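Long-range contact in toll-like receptor 13 (Mus musculus, PDB 4Z0C), which recognises bacterial 23S ribosomal RNA as a receptor of innate immunity and signals through MYD88 and TRAF6 to activate NF-kappa-B: residues 182-187 / 199-204. Sequence-based numbering, arbitrary orientation.
Sequences THLSFE and LSLPNL. With NAG (2-acetamido-2-deoxy-beta-D-glucopyranose), chain F; NAG (2-acetamido-2-deoxy-beta-D-glucopyranose), chain N.
Leu-204 lies against the start of strand 183-185, its CD1 methyl set over the peptide between Thr-182 and His-183 and 3.9 Å from CB of Leu-184. With CG anti to the backbone N (chi1 -157°), the isobutyl group is carried inward from the end of the type I turn 201-204, a turn closed by the backbone bond from Leu-204 N to Leu-201 O. Leu-184 also turns inward: its CD2 reaches CD1 of Leu-201, 3.9 Å away, the two side chains crossing at about a right angle. Branched aliphatic groups suit these places because they interlock without polar atoms to satisfy; Leu-161 and Leu-207 of the adjoining strands flank Leu-184 and continue the row.

Beside Leu-204, Thr-182 CA directs its hydrogen at Asn-203 O, a CA-H...O contact of 3.6 Å. The Asn-203 side chain leads away from the contact, and its ND2 is hydrogen-bonded to Val-179 O. Thr-182 OG1 stands between the backbone N and the carbonyl carbon (chi1 58°), where it accepts from His-183 ND1 at 2.8 Å and also bonds to Glu-159 O. The bond from ND1 is almost in the imidazole plane and steadies the tilt of the ring, whose NE2 edge faces the acetamido group of one N-acetylglucosamine, 3.7 Å from its N2. Farther along, Ser-185 OG accepts from Glu-187 N (3.3 Å), forming an ST turn as the strand ends, and the Glu-187 carboxylate extends to O6 of a second sugar.

His-183, Ser-185 and Glu-187 thus lie on the concave, glycan-bearing side while Leu-184, Leu-201 and Leu-204 fill the interior, joining the strand of LRR 7 to the turn at the junction of LRR 7 and LRR 8, as is characteristic of the leucine-rich repeat solenoid of a Toll-like receptor ectodomain.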
loop_
_atom_site.group_PDB
_atom_site.type_symbol
_atom_site.label_atom_id
_atom_site.label_comp_id
_atom_site.label_asym_id
_atom_site.label_seq_id
_atom_site.Cartn_x
_atom_site.Cartn_y
_atom_site.Cartn_z
ATOM N N THR A 182 -28.434 30.956 25.300
ATOM C CA THR A 182 -27.124 30.804 25.934
ATOM C C THR A 182 -25.973 30.960 24.941
ATOM O O THR A 182 -24.911 31.493 25.285
ATOM C CB THR A 182 -26.986 29.435 26.621
ATOM O OG1 THR A 182 -27.199 28.393 25.660
ATOM C CG2 THR A 182 -28.001 29.285 27.720
ATOM N N HIS A 183 -26.195 30.507 23.708
ATOM C CA HIS A 183 -25.170 30.551 22.665
ATOM C C HIS A 183 -25.664 31.275 21.426
ATOM O O HIS A 183 -26.734 30.959 20.884
ATOM C CB HIS A 183 -24.749 29.138 22.247
ATOM C CG HIS A 183 -24.049 28.368 23.321
ATOM N ND1 HIS A 183 -24.643 28.057 24.526
ATOM C CD2 HIS A 183 -22.805 27.837 23.365
ATOM C CE1 HIS A 183 -23.790 27.378 25.272
ATOM N NE2 HIS A 183 -22.670 27.227 24.590
ATOM N N LEU A 184 -24.850 32.203 20.940
ATOM C CA LEU A 184 -25.201 32.942 19.745
ATOM C C LEU A 184 -23.951 33.142 18.892
ATOM O O LEU A 184 -22.893 33.487 19.403
ATOM C CB LEU A 184 -25.807 34.292 20.134
ATOM C CG LEU A 184 -26.171 35.280 19.029
ATOM C CD1 LEU A 184 -27.300 34.740 18.163
ATOM C CD2 LEU A 184 -26.530 36.629 19.640
ATOM N N SER A 185 -24.067 32.921 17.591
ATOM C CA SER A 185 -22.914 33.074 16.734
ATOM C C SER A 185 -23.181 33.881 15.474
ATOM O O SER A 185 -24.113 33.584 14.732
ATOM C CB SER A 185 -22.342 31.700 16.362
ATOM O OG SER A 185 -21.271 31.856 15.449
ATOM N N PHE A 186 -22.350 34.896 15.237
ATOM C CA PHE A 186 -22.361 35.654 13.980
ATOM C C PHE A 186 -21.097 35.396 13.144
ATOM O O PHE A 186 -20.727 36.215 12.297
ATOM C CB PHE A 186 -22.450 37.162 14.252
ATOM C CG PHE A 186 -23.724 37.583 14.900
ATOM C CD1 PHE A 186 -24.866 37.809 14.137
ATOM C CD2 PHE A 186 -23.788 37.747 16.273
ATOM C CE1 PHE A 186 -26.059 38.188 14.736
ATOM C CE2 PHE A 186 -24.975 38.120 16.878
ATOM C CZ PHE A 186 -26.112 38.339 16.105
ATOM N N GLU A 187 -20.421 34.282 13.399
ATOM C CA GLU A 187 -19.173 33.982 12.708
ATOM C C GLU A 187 -19.337 34.043 11.189
ATOM O O GLU A 187 -20.291 33.514 10.634
ATOM C CB GLU A 187 -18.648 32.600 13.122
ATOM C CG GLU A 187 -17.423 32.147 12.355
ATOM C CD GLU A 187 -17.097 30.678 12.575
ATOM O OE1 GLU A 187 -17.406 30.165 13.675
ATOM O OE2 GLU A 187 -16.516 30.043 11.658
ATOM N N LEU A 199 -31.097 44.673 22.310
ATOM C CA LEU A 199 -31.241 43.225 22.361
ATOM C C LEU A 199 -30.862 42.694 23.740
ATOM O O LEU A 199 -29.703 42.667 24.098
ATOM C CB LEU A 199 -30.394 42.567 21.270
ATOM C CG LEU A 199 -30.509 41.043 21.227
ATOM C CD1 LEU A 199 -31.952 40.635 20.973
ATOM C CD2 LEU A 199 -29.574 40.439 20.177
ATOM N N SER A 200 -31.842 42.315 24.544
ATOM C CA SER A 200 -31.524 41.823 25.880
ATOM C C SER A 200 -31.332 40.314 25.907
ATOM O O SER A 200 -32.266 39.553 25.642
ATOM C CB SER A 200 -32.600 42.231 26.876
ATOM O OG SER A 200 -32.330 43.519 27.401
ATOM N N LEU A 201 -30.120 39.889 26.249
ATOM C CA LEU A 201 -29.781 38.471 26.296
ATOM C C LEU A 201 -29.244 38.113 27.668
ATOM O O LEU A 201 -28.048 37.852 27.822
ATOM C CB LEU A 201 -28.751 38.150 25.217
ATOM C CG LEU A 201 -29.233 38.557 23.828
ATOM C CD1 LEU A 201 -28.174 38.314 22.795
ATOM C CD2 LEU A 201 -30.476 37.771 23.502
ATOM N N PRO A 202 -30.140 38.075 28.666
ATOM C CA PRO A 202 -29.766 37.953 30.080
ATOM C C PRO A 202 -29.023 36.661 30.404
ATOM O O PRO A 202 -28.236 36.644 31.354
ATOM C CB PRO A 202 -31.121 37.956 30.800
ATOM C CG PRO A 202 -32.101 37.468 29.767
ATOM C CD PRO A 202 -31.602 38.022 28.472
ATOM N N ASN A 203 -29.234 35.617 29.605
ATOM C CA ASN A 203 -28.609 34.324 29.877
ATOM C C ASN A 203 -27.509 33.890 28.898
ATOM O O ASN A 203 -27.063 32.744 28.934
ATOM C CB ASN A 203 -29.673 33.241 30.029
ATOM C CG ASN A 203 -30.494 33.430 31.281
ATOM O OD1 ASN A 203 -29.957 33.768 32.341
ATOM N ND2 ASN A 203 -31.804 33.232 31.169
ATOM N N LEU A 204 -27.068 34.814 28.045
ATOM C CA LEU A 204 -26.048 34.509 27.046
ATOM C C LEU A 204 -24.676 34.269 27.687
ATOM O O LEU A 204 -24.157 35.120 28.420
ATOM C CB LEU A 204 -25.969 35.630 25.998
ATOM C CG LEU A 204 -25.366 35.127 24.686
ATOM C CD1 LEU A 204 -26.327 34.169 24.040
ATOM C CD2 LEU A 204 -25.071 36.254 23.727
HETATM C C1 NAG F . -13.593 31.240 17.760
HETATM C C2 NAG F . -13.125 29.940 18.401
HETATM C C3 NAG F . -12.216 29.140 17.466
HETATM C C4 NAG F . -12.862 29.027 16.096
HETATM C C5 NAG F . -13.070 30.459 15.616
HETATM C C6 NAG F . -13.486 30.580 14.161
HETATM C C7 NAG F . -12.838 29.697 20.747
HETATM C C8 NAG F . -12.036 29.940 21.992
HETATM N N2 NAG F . -12.423 30.262 19.625
HETATM O O3 NAG F . -11.942 27.869 18.002
HETATM O O4 NAG F . -12.055 28.260 15.237
HETATM O O5 NAG F . -14.068 30.993 16.449
HETATM O O6 NAG F . -14.409 29.547 13.912
HETATM O O7 NAG F . -13.840 28.988 20.753
HETATM C C1 NAG N . -18.726 28.421 25.558
HETATM C C2 NAG N . -18.085 27.280 24.754
HETATM C C3 NAG N . -17.368 26.288 25.651
HETATM C C4 NAG N . -16.360 27.002 26.533
HETATM C C5 NAG N . -17.083 28.080 27.326
HETATM C C6 NAG N . -16.051 28.806 28.193
HETATM C C7 NAG N . -19.175 26.671 22.683
HETATM C C8 NAG N . -19.975 25.613 21.974
HETATM N N2 NAG N . -19.070 26.537 23.998
HETATM O O3 NAG N . -16.751 25.318 24.845
HETATM O O4 NAG N . -15.741 26.104 27.435
HETATM O O5 NAG N . -17.780 28.985 26.468
HETATM O O6 NAG N . -16.694 29.732 29.034
HETATM O O7 NAG N . -18.654 27.608 22.075
#